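Local coordinates for nucleoprotein (Schmallenberg virus, PDB 4JNG) that encapsidates the viral genomic RNA, protecting it from nucleases and forming the nucleocapsid that serves as template for transcription and replication, at residues Y24-G29 with P87-T92; V42-Q47 with G143-A148; V62-G67 with F71-N76. All blocks are in the same frame, centred on the assembly; numbering follows the deposited sequence.

Contact 1. Residues Y24-G29 with P87-T92; sequences YVAFIG and PDNAIT
Phe27 and Ile91 carry this contact, their side chains crossing at about a right angle where helix 20-31 passes the loop that leads into helix 93-110. The phenylalanine does not start out pointed at the loop; with CG anti to the backbone N (chi1 168°), its ring swings across until one rim meets the branched isoleucine. Two methyl groups do the touching: CG2 of Ile91 lies 3.9 Å from CD1 of Phe27, and CD1 of Ile91 lies 4.1 Å from CE1 of Phe27. CG2 comes at a slant to the ring, and CD1 lies closer to the ring plane. With CG1 between the backbone N and the carbonyl carbon (chi1 46°) and CG2 anti to that carbon, both branches of Ile91 face the ring.

One residue earlier on the helix, Ala26 sets its CB 4.2 Å from CG of Asn89, a looser touch at the margin of the contact. Asn89 belongs to a type I beta turn from Pro87 to Ala90, closed by Ala90 N bonding to Pro87 O at 3.2 Å. No hydrogen bond joins the two segments, so they meet through plain van der Waals packing.

Arg95, which binds RNA, also grips the loop through the carbonyl oxygens of Pro87 and Ala90. Phe27 packs on Leu100 and Tyr99 of helix 93-110, while both Phe27 and Ile91 rest on Phe71 of strand 69-74, placing the contact where helix 20-31, helix 93-110 and the hairpin converge.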
loop_
_atom_site.group_PDB
_atom_site.type_symbol
_atom_site.label_atom_id
_atom_site.label_comp_id
_atom_site.label_asym_id
_atom_site.label_seq_id
_atom_site.Cartn_x
_atom_site.Cartn_y
_atom_site.Cartn_z
ATOM N N TYR B 24 29.024 -8.592 20.570
ATOM C CA TYR B 24 28.402 -9.499 21.528
ATOM C C TYR B 24 29.038 -9.373 22.904
ATOM O O TYR B 24 28.346 -9.247 23.913
ATOM C CB TYR B 24 28.524 -10.931 21.027
ATOM C CG TYR B 24 28.119 -11.989 22.025
ATOM C CD1 TYR B 24 26.800 -12.094 22.453
ATOM C CD2 TYR B 24 29.049 -12.895 22.523
ATOM C CE1 TYR B 24 26.419 -13.064 23.350
ATOM C CE2 TYR B 24 28.677 -13.873 23.424
ATOM C CZ TYR B 24 27.359 -13.942 23.841
ATOM O OH TYR B 24 26.951 -14.899 24.710
ATOM N N VAL B 25 30.361 -9.393 22.933
ATOM C CA VAL B 25 31.096 -9.329 24.180
ATOM C C VAL B 25 30.883 -7.977 24.852
ATOM O O VAL B 25 30.758 -7.919 26.070
ATOM C CB VAL B 25 32.587 -9.645 23.982
ATOM C CG1 VAL B 25 33.345 -9.504 25.294
ATOM C CG2 VAL B 25 32.746 -11.058 23.449
ATOM N N ALA B 26 30.796 -6.903 24.064
ATOM C CA ALA B 26 30.491 -5.575 24.620
ATOM C C ALA B 26 29.084 -5.517 25.213
ATOM O O ALA B 26 28.845 -4.826 26.203
ATOM C CB ALA B 26 30.658 -4.498 23.562
ATOM N N PHE B 27 28.157 -6.238 24.590
ATOM C CA PHE B 27 26.784 -6.323 25.067
ATOM C C PHE B 27 26.721 -7.096 26.387
ATOM O O PHE B 27 25.982 -6.714 27.304
ATOM C CB PHE B 27 25.920 -6.980 23.989
ATOM C CG PHE B 27 24.553 -7.389 24.441
ATOM C CD1 PHE B 27 23.517 -6.472 24.482
ATOM C CD2 PHE B 27 24.290 -8.706 24.772
ATOM C CE1 PHE B 27 22.247 -6.856 24.868
ATOM C CE2 PHE B 27 23.022 -9.101 25.165
ATOM C CZ PHE B 27 21.997 -8.172 25.216
ATOM N N ILE B 28 27.489 -8.177 26.474
ATOM C CA ILE B 28 27.577 -8.945 27.710
ATOM C C ILE B 28 28.260 -8.104 28.780
ATOM O O ILE B 28 27.850 -8.118 29.926
ATOM C CB ILE B 28 28.318 -10.283 27.517
ATOM C CG1 ILE B 28 27.549 -11.188 26.540
ATOM C CG2 ILE B 28 28.517 -10.996 28.854
ATOM C CD1 ILE B 28 26.113 -11.475 26.919
ATOM N N GLY B 29 29.287 -7.363 28.392
ATOM C CA GLY B 29 29.917 -6.390 29.281
ATOM C C GLY B 29 28.944 -5.396 29.896
ATOM O O GLY B 29 28.991 -5.141 31.104
ATOM N N PRO B 87 26.728 2.742 15.727
ATOM C CA PRO B 87 28.066 2.431 16.242
ATOM C C PRO B 87 28.300 0.917 16.330
ATOM O O PRO B 87 27.342 0.143 16.380
ATOM C CB PRO B 87 28.076 3.089 17.624
ATOM C CG PRO B 87 27.029 4.145 17.551
ATOM C CD PRO B 87 25.974 3.623 16.631
ATOM N N ASP B 88 29.560 0.498 16.326
ATOM C CA ASP B 88 29.887 -0.926 16.289
ATOM C C ASP B 88 29.503 -1.645 17.588
ATOM O O ASP B 88 29.218 -2.838 17.564
ATOM C CB ASP B 88 31.374 -1.140 15.975
ATOM C CG ASP B 88 31.711 -0.904 14.501
ATOM O OD1 ASP B 88 30.792 -0.875 13.648
ATOM O OD2 ASP B 88 32.912 -0.763 14.189
ATOM N N ASN B 89 29.484 -0.916 18.701
ATOM C CA ASN B 89 29.084 -1.466 19.994
ATOM C C ASN B 89 27.672 -1.079 20.394
ATOM O O ASN B 89 27.290 -1.257 21.548
ATOM C CB ASN B 89 30.053 -1.014 21.075
ATOM C CG ASN B 89 31.464 -1.485 20.816
ATOM O OD1 ASN B 89 31.710 -2.255 19.887
ATOM N ND2 ASN B 89 32.402 -1.034 21.645
ATOM N N ALA B 90 26.894 -0.563 19.440
ATOM C CA ALA B 90 25.501 -0.235 19.704
ATOM C C ALA B 90 24.623 -1.406 19.315
ATOM O O ALA B 90 25.004 -2.236 18.473
ATOM C CB ALA B 90 25.085 1.012 18.943
ATOM N N ILE B 91 23.438 -1.458 19.921
ATOM C CA ILE B 91 22.462 -2.491 19.620
ATOM C C ILE B 91 21.239 -1.873 18.963
ATOM O O ILE B 91 20.695 -0.872 19.412
ATOM C CB ILE B 91 22.024 -3.347 20.852
ATOM C CG1 ILE B 91 21.717 -2.481 22.081
ATOM C CG2 ILE B 91 23.101 -4.357 21.203
ATOM C CD1 ILE B 91 21.150 -3.262 23.254
ATOM N N THR B 92 20.862 -2.475 17.848
ATOM C CA THR B 92 19.552 -2.306 17.271
ATOM C C THR B 92 18.728 -3.454 17.806
ATOM O O THR B 92 19.254 -4.342 18.470
ATOM C CB THR B 92 19.625 -2.414 15.738
ATOM O OG1 THR B 92 20.218 -3.668 15.388
ATOM C CG2 THR B 92 20.470 -1.292 15.178
#

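Contact 2. Residues V42-Q47 with G143-A148; sequences VFFLNQ and GFAPGA. With nucleotides of chain A.
A type II beta turn, Ala145 to Ala148, presents its first two residues to the junction between helix 37-45 and helix 47-56, deep in this largely helical nucleoprotein. Gly147 occupies the left-handed corner of the turn (phi 86°), where its backbone angles call for glycine, and Ala148 N closes the turn on Ala145 O at 3.2 Å.

Across from the turn, Phe44 offers a ring atom and Gln47 a flat amide. The phenylalanine places CE1 3.9 Å from CB of Ala145, the methyl arriving obliquely to the ring. That ring is steadied within its own helix: CD2 of Phe43 lies over the centre of the Phe44 ring, 3.7 Å above its plane. Neighbouring helix 93-110 contributes Ser97, which packs against Phe43, Phe44 and Gln47 and hydrogen-bonds through OG to Pro146 O, so that one serine spans both sides of the contact.

The same helix end meets the bound RNA: CD2 of Leu45 comes 3.3 Å from C4 of the U30 base of chain A. Lys48 and Lys51, both RNA-binding, follow in the next helix.

Gln47 and Pro146 approach from opposite directions. The glutamine is stretched out, CG anti to the backbone N (chi1 179°) and the chain still extended beyond it, and this length carries its amide to the proline ring. There NE2 of Gln47 lies 3.6 Å from CG of Pro146, while OE1 of Gln47 sits 3.7 Å from CD of Pro146.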
loop_
_atom_site.group_PDB
_atom_site.type_symbol
_atom_site.label_atom_id
_atom_site.label_comp_id
_atom_site.label_asym_id
_atom_site.label_seq_id
_atom_site.Cartn_x
_atom_site.Cartn_y
_atom_site.Cartn_z
ATOM N N VAL B 42 10.629 -12.350 27.550
ATOM C CA VAL B 42 9.832 -11.174 27.253
ATOM C C VAL B 42 10.313 -10.535 25.943
ATOM O O VAL B 42 9.499 -10.177 25.092
ATOM C CB VAL B 42 9.892 -10.147 28.394
ATOM C CG1 VAL B 42 9.170 -8.870 28.000
ATOM C CG2 VAL B 42 9.268 -10.720 29.662
ATOM N N PHE B 43 11.625 -10.407 25.777
ATOM C CA PHE B 43 12.142 -9.856 24.529
ATOM C C PHE B 43 11.532 -10.549 23.317
ATOM O O PHE B 43 10.939 -9.887 22.465
ATOM C CB PHE B 43 13.664 -9.923 24.428
ATOM C CG PHE B 43 14.183 -9.404 23.125
ATOM C CD1 PHE B 43 14.345 -8.043 22.927
ATOM C CD2 PHE B 43 14.460 -10.268 22.075
ATOM C CE1 PHE B 43 14.790 -7.554 21.710
ATOM C CE2 PHE B 43 14.906 -9.785 20.863
ATOM C CZ PHE B 43 15.077 -8.423 20.678
ATOM N N PHE B 44 11.664 -11.873 23.251
ATOM C CA PHE B 44 11.321 -12.602 22.018
ATOM C C PHE B 44 9.826 -12.698 21.728
ATOM O O PHE B 44 9.446 -12.899 20.581
ATOM C CB PHE B 44 11.957 -13.993 21.989
ATOM C CG PHE B 44 13.433 -13.965 21.741
ATOM C CD1 PHE B 44 13.924 -13.607 20.488
ATOM C CD2 PHE B 44 14.335 -14.289 22.745
ATOM C CE1 PHE B 44 15.281 -13.568 20.249
ATOM C CE2 PHE B 44 15.699 -14.248 22.509
ATOM C CZ PHE B 44 16.172 -13.878 21.260
ATOM N N LEU B 45 8.974 -12.557 22.738
ATOM C CA LEU B 45 7.536 -12.477 22.464
ATOM C C LEU B 45 7.073 -11.060 22.092
ATOM O O LEU B 45 6.037 -10.903 21.445
ATOM C CB LEU B 45 6.726 -13.024 23.637
ATOM C CG LEU B 45 6.915 -14.532 23.833
ATOM C CD1 LEU B 45 6.515 -14.942 25.239
ATOM C CD2 LEU B 45 6.140 -15.320 22.791
ATOM N N ASN B 46 7.838 -10.040 22.482
ATOM C CA ASN B 46 7.465 -8.646 22.238
ATOM C C ASN B 46 8.337 -7.956 21.194
ATOM O O ASN B 46 8.363 -6.727 21.105
ATOM C CB ASN B 46 7.505 -7.869 23.548
ATOM C CG ASN B 46 6.411 -8.292 24.498
ATOM O OD1 ASN B 46 6.594 -9.197 25.306
ATOM N ND2 ASN B 46 5.264 -7.635 24.409
ATOM N N GLN B 47 9.030 -8.752 20.388
ATOM C CA GLN B 47 10.033 -8.227 19.490
ATOM C C GLN B 47 9.383 -7.580 18.264
ATOM O O GLN B 47 9.828 -6.532 17.812
ATOM C CB GLN B 47 11.009 -9.323 19.062
ATOM C CG GLN B 47 12.071 -8.810 18.101
ATOM C CD GLN B 47 13.030 -9.877 17.630
ATOM O OE1 GLN B 47 12.779 -11.069 17.774
ATOM N NE2 GLN B 47 14.136 -9.446 17.031
ATOM N N GLY B 143 18.445 -20.792 16.399
ATOM C CA GLY B 143 18.891 -20.374 15.066
ATOM C C GLY B 143 17.838 -19.637 14.255
ATOM O O GLY B 143 18.169 -18.955 13.282
ATOM N N PHE B 144 16.575 -19.776 14.647
ATOM C CA PHE B 144 15.470 -19.053 14.018
ATOM C C PHE B 144 15.382 -17.582 14.438
ATOM O O PHE B 144 14.648 -16.809 13.818
ATOM C CB PHE B 144 14.133 -19.743 14.335
ATOM C CG PHE B 144 13.784 -20.865 13.395
ATOM C CD1 PHE B 144 13.240 -20.595 12.142
ATOM C CD2 PHE B 144 13.977 -22.190 13.764
ATOM C CE1 PHE B 144 12.910 -21.623 11.277
ATOM C CE2 PHE B 144 13.650 -23.221 12.897
ATOM C CZ PHE B 144 13.118 -22.936 11.650
ATOM N N ALA B 145 16.105 -17.186 15.485
ATOM C CA ALA B 145 16.031 -15.807 15.966
ATOM C C ALA B 145 16.568 -14.814 14.930
ATOM O O ALA B 145 17.556 -15.097 14.253
ATOM C CB ALA B 145 16.793 -15.653 17.268
ATOM N N PRO B 146 15.925 -13.641 14.805
ATOM C CA PRO B 146 16.572 -12.612 13.983
ATOM C C PRO B 146 17.917 -12.261 14.608
ATOM O O PRO B 146 18.031 -12.230 15.848
ATOM C CB PRO B 146 15.606 -11.424 14.063
ATOM C CG PRO B 146 14.300 -12.012 14.464
ATOM C CD PRO B 146 14.614 -13.207 15.308
ATOM N N GLY B 147 18.928 -12.051 13.768
ATOM C CA GLY B 147 20.275 -11.754 14.231
ATOM C C GLY B 147 21.145 -12.959 14.544
ATOM O O GLY B 147 22.337 -12.798 14.771
ATOM N N ALA B 148 20.573 -14.162 14.559
ATOM C CA ALA B 148 21.361 -15.380 14.765
ATOM C C ALA B 148 22.346 -15.641 13.618
ATOM O O ALA B 148 23.365 -16.303 13.815
ATOM C CB ALA B 148 20.449 -16.582 14.953
ATOM P P U A 30 2.202 -16.067 16.446
ATOM O OP1 U A 30 1.387 -16.136 15.207
ATOM O OP2 U A 30 1.752 -15.221 17.582
ATOM O "O5'" U A 30 2.412 -17.558 16.967
ATOM C "C5'" U A 30 3.698 -17.954 17.457
ATOM C "C4'" U A 30 3.649 -19.259 18.217
ATOM O "O4'" U A 30 4.586 -19.168 19.329
ATOM C "C3'" U A 30 2.316 -19.668 18.839
ATOM O "O3'" U A 30 1.553 -20.492 17.957
ATOM C "C2'" U A 30 2.766 -20.474 20.052
ATOM O "O2'" U A 30 3.134 -21.800 19.736
ATOM C "C1'" U A 30 3.990 -19.683 20.504
ATOM N N1 U A 30 3.669 -18.563 21.401
ATOM C C2 U A 30 3.614 -18.826 22.756
ATOM O O2 U A 30 3.831 -19.930 23.225
ATOM N N3 U A 30 3.309 -17.744 23.542
ATOM C C4 U A 30 3.048 -16.456 23.127
ATOM O O4 U A 30 2.784 -15.592 23.963
ATOM C C5 U A 30 3.113 -16.266 21.710
ATOM C C6 U A 30 3.413 -17.299 20.915
#

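Contact 3. Residues V62-G67 with F71-N76. With nucleotides of chain A.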
loop_
_atom_site.group_PDB
_atom_site.type_symbol
_atom_site.label_atom_id
_atom_site.label_comp_id
_atom_site.label_asym_id
_atom_site.label_seq_id
_atom_site.Cartn_x
_atom_site.Cartn_y
_atom_site.Cartn_z
ATOM N N VAL B 62 16.262 4.918 21.617
ATOM C CA VAL B 62 15.155 4.715 22.542
ATOM C C VAL B 62 15.518 3.712 23.627
ATOM O O VAL B 62 16.102 2.659 23.356
ATOM C CB VAL B 62 13.894 4.196 21.816
ATOM C CG1 VAL B 62 12.705 4.165 22.764
ATOM C CG2 VAL B 62 13.565 5.079 20.622
ATOM N N ASP B 63 15.135 4.043 24.850
ATOM C CA ASP B 63 15.298 3.158 25.995
ATOM C C ASP B 63 14.126 2.182 26.077
ATOM O O ASP B 63 13.007 2.578 26.387
ATOM C CB ASP B 63 15.390 3.990 27.277
ATOM C CG ASP B 63 16.769 4.595 27.492
ATOM O OD1 ASP B 63 17.604 4.578 26.562
ATOM O OD2 ASP B 63 17.038 5.076 28.616
ATOM N N LEU B 64 14.373 0.907 25.785
ATOM C CA LEU B 64 13.325 -0.110 25.868
ATOM C C LEU B 64 13.557 -1.022 27.056
ATOM O O LEU B 64 14.686 -1.422 27.321
ATOM C CB LEU B 64 13.292 -0.948 24.595
ATOM C CG LEU B 64 12.899 -0.224 23.313
ATOM C CD1 LEU B 64 12.799 -1.241 22.191
ATOM C CD2 LEU B 64 11.580 0.517 23.484
ATOM N N THR B 65 12.485 -1.352 27.768
ATOM C CA THR B 65 12.582 -2.195 28.969
ATOM C C THR B 65 11.888 -3.521 28.717
ATOM O O THR B 65 10.697 -3.545 28.409
ATOM C CB THR B 65 11.944 -1.505 30.185
ATOM O OG1 THR B 65 12.450 -0.173 30.289
ATOM C CG2 THR B 65 12.260 -2.262 31.497
ATOM N N PHE B 66 12.644 -4.615 28.824
ATOM C CA PHE B 66 12.104 -5.971 28.698
ATOM C C PHE B 66 12.295 -6.744 30.009
ATOM O O PHE B 66 13.421 -6.955 30.439
ATOM C CB PHE B 66 12.811 -6.730 27.576
ATOM C CG PHE B 66 12.598 -6.135 26.219
ATOM C CD1 PHE B 66 11.462 -6.443 25.487
ATOM C CD2 PHE B 66 13.530 -5.266 25.673
ATOM C CE1 PHE B 66 11.261 -5.890 24.228
ATOM C CE2 PHE B 66 13.329 -4.709 24.423
ATOM C CZ PHE B 66 12.195 -5.023 23.701
ATOM N N GLY B 67 11.196 -7.176 30.619
ATOM C CA GLY B 67 11.232 -7.892 31.905
ATOM C C GLY B 67 12.082 -7.178 32.938
ATOM O O GLY B 67 12.918 -7.789 33.601
ATOM N N PHE B 71 17.272 -1.317 28.094
ATOM C CA PHE B 71 18.278 -1.327 27.030
ATOM C C PHE B 71 18.204 -0.051 26.201
ATOM O O PHE B 71 17.117 0.386 25.837
ATOM C CB PHE B 71 18.029 -2.499 26.089
ATOM C CG PHE B 71 18.138 -3.836 26.746
ATOM C CD1 PHE B 71 17.060 -4.375 27.434
ATOM C CD2 PHE B 71 19.315 -4.567 26.662
ATOM C CE1 PHE B 71 17.161 -5.610 28.053
ATOM C CE2 PHE B 71 19.422 -5.803 27.277
ATOM C CZ PHE B 71 18.344 -6.325 27.971
ATOM N N THR B 72 19.359 0.531 25.889
ATOM C CA THR B 72 19.423 1.646 24.956
ATOM C C THR B 72 19.565 1.084 23.548
ATOM O O THR B 72 20.552 0.416 23.232
ATOM C CB THR B 72 20.581 2.603 25.275
ATOM O OG1 THR B 72 20.304 3.254 26.519
ATOM C CG2 THR B 72 20.721 3.675 24.191
ATOM N N VAL B 73 18.566 1.365 22.718
ATOM C CA VAL B 73 18.450 0.785 21.387
ATOM C C VAL B 73 18.565 1.898 20.326
ATOM O O VAL B 73 17.945 2.952 20.452
ATOM C CB VAL B 73 17.092 0.053 21.260
ATOM C CG1 VAL B 73 16.956 -0.641 19.913
ATOM C CG2 VAL B 73 16.911 -0.958 22.404
ATOM N N VAL B 74 19.364 1.656 19.290
ATOM C CA VAL B 74 19.410 2.531 18.113
ATOM C C VAL B 74 18.206 2.226 17.217
ATOM O O VAL B 74 17.980 1.082 16.832
ATOM C CB VAL B 74 20.733 2.373 17.338
ATOM C CG1 VAL B 74 20.701 3.121 16.009
ATOM C CG2 VAL B 74 21.879 2.895 18.187
ATOM N N ASN B 75 17.433 3.267 16.922
ATOM C CA ASN B 75 16.197 3.144 16.170
ATOM C C ASN B 75 16.421 3.553 14.711
ATOM O O ASN B 75 16.407 4.743 14.395
ATOM C CB ASN B 75 15.114 4.015 16.811
ATOM C CG ASN B 75 13.807 4.013 16.029
ATOM O OD1 ASN B 75 13.635 3.260 15.057
ATOM N ND2 ASN B 75 12.872 4.865 16.453
ATOM N N ASN B 76 16.648 2.556 13.855
ATOM C CA ASN B 76 16.749 2.740 12.398
ATOM C C ASN B 76 15.503 2.213 11.676
ATOM O O ASN B 76 15.504 2.042 10.457
ATOM C CB ASN B 76 18.015 2.055 11.853
ATOM C CG ASN B 76 19.238 2.960 11.889
ATOM O OD1 ASN B 76 19.268 3.954 12.605
ATOM N ND2 ASN B 76 20.249 2.623 11.100
ATOM P P U A 24 23.555 -4.373 10.810
ATOM O OP1 U A 24 23.333 -4.693 12.264
ATOM O OP2 U A 24 23.425 -5.451 9.803
ATOM O "O5'" U A 24 22.554 -3.213 10.390
ATOM C "C5'" U A 24 22.566 -1.929 11.028
ATOM C "C4'" U A 24 21.666 -0.979 10.279
ATOM O "O4'" U A 24 22.292 -0.594 9.021
ATOM C "C3'" U A 24 20.314 -1.536 9.863
ATOM O "O3'" U A 24 19.370 -1.487 10.918
ATOM C "C2'" U A 24 19.947 -0.613 8.707
ATOM O "O2'" U A 24 19.483 0.670 9.083
ATOM C "C1'" U A 24 21.300 -0.455 8.018
ATOM N N1 U A 24 21.554 -1.447 6.962
ATOM C C2 U A 24 20.966 -1.228 5.730
ATOM O O2 U A 24 20.247 -0.271 5.502
ATOM N N3 U A 24 21.244 -2.180 4.780
ATOM C C4 U A 24 22.034 -3.300 4.929
ATOM O O4 U A 24 22.189 -4.064 3.976
ATOM C C5 U A 24 22.603 -3.457 6.233
ATOM C C6 U A 24 22.347 -2.549 7.183
ATOM P P U A 25 18.318 -2.682 11.133
ATOM O OP1 U A 25 17.693 -2.492 12.462
ATOM O OP2 U A 25 18.970 -3.970 10.798
ATOM O "O5'" U A 25 17.197 -2.350 10.055
ATOM C "C5'" U A 25 16.481 -1.111 10.109
ATOM C "C4'" U A 25 15.783 -0.883 8.795
ATOM O "O4'" U A 25 16.761 -0.882 7.722
ATOM C "C3'" U A 25 14.792 -1.964 8.399
ATOM O "O3'" U A 25 13.553 -1.732 9.067
ATOM C "C2'" U A 25 14.732 -1.802 6.882
ATOM O "O2'" U A 25 13.839 -0.781 6.498
ATOM C "C1'" U A 25 16.166 -1.392 6.543
ATOM N N1 U A 25 17.031 -2.451 5.991
ATOM C C2 U A 25 17.035 -2.612 4.616
ATOM O O2 U A 25 16.344 -1.941 3.870
ATOM N N3 U A 25 17.874 -3.593 4.150
ATOM C C4 U A 25 18.697 -4.411 4.895
ATOM O O4 U A 25 19.399 -5.248 4.325
ATOM C C5 U A 25 18.643 -4.180 6.308
ATOM C C6 U A 25 17.836 -3.228 6.795
HETATM O O HOH W 1 19.643 3.080 29.749
#
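Strands 62-66 and 71-74 run antiparallel, their axes 4.6 Å apart at closest approach and their directions 131° apart, a marked twist away from a flat ladder. Together they form a beta hairpin in an otherwise mainly helical protein. Val62 faces Val73 and Leu64 faces Phe71 in hydrogen-bonded pairs, with Asp63 and Thr72 as the non-hydrogen-bonded pair between them. Each hydrogen-bonded pair is joined twice; in the Leu64-Phe71 pair, Phe71 N reaches Leu64 O at 2.7 Å.

The face bearing Val62, Leu64, Phe71 and Val73 is apolar. There CD1 of Leu64 meets CG2 of Val73 at 4.1 Å, and Leu54 of helix 47-56 packs against Val62, Leu64 and Val73. Farther along, Phe66 and Phe71 cross at about a right angle: CD1 of Phe71 lies 4.0 Å from CD2 of Phe66, at the edge of the Phe66 ring. Phe66 also stacks on Phe7 of the second subunit, whose strand pairs in parallel with Thr65 and Phe66 and carries the sheet across the interface.

On the other face, CG of Asp63 (chi1 -79°) and OG1 of Thr72 (chi1 -67°) both stand anti to their own carbonyl carbons, which sends the two polar groups the same way. OD1 of Asp63 lies 3.0 Å from OG1 of Thr72; a water makes weak bonds to OD2 of Asp63 and OG1 of Thr72.

Asn75 points toward the first strand, its OD1 taking the backbone N-H of His77, an RNA-binding residue. Asn76 reaches the RNA itself: its ND2, also bonded to Asn84 O, donates to O2' of U24 of chain A at 2.9 Å.

In the fold
From the N terminus, helix 20-31 supplies the first half of contact 1 and helix 37-45 the first half of contact 2. The hairpin of contact 3 follows, closing only a short turn of its own. Contact 1 is then completed by residues 87-92, and contact 2 much later by residues 143-148. Contacts 1 and 2 therefore cross along the chain, and contact 3 lies within both loops. It also joins them in space: Val74 N probably hydrogen-bonds to Ile91 O, while Phe66 packs on Phe43. Helix 93-110 borders all three, tying the early helices and hairpin to the later loop.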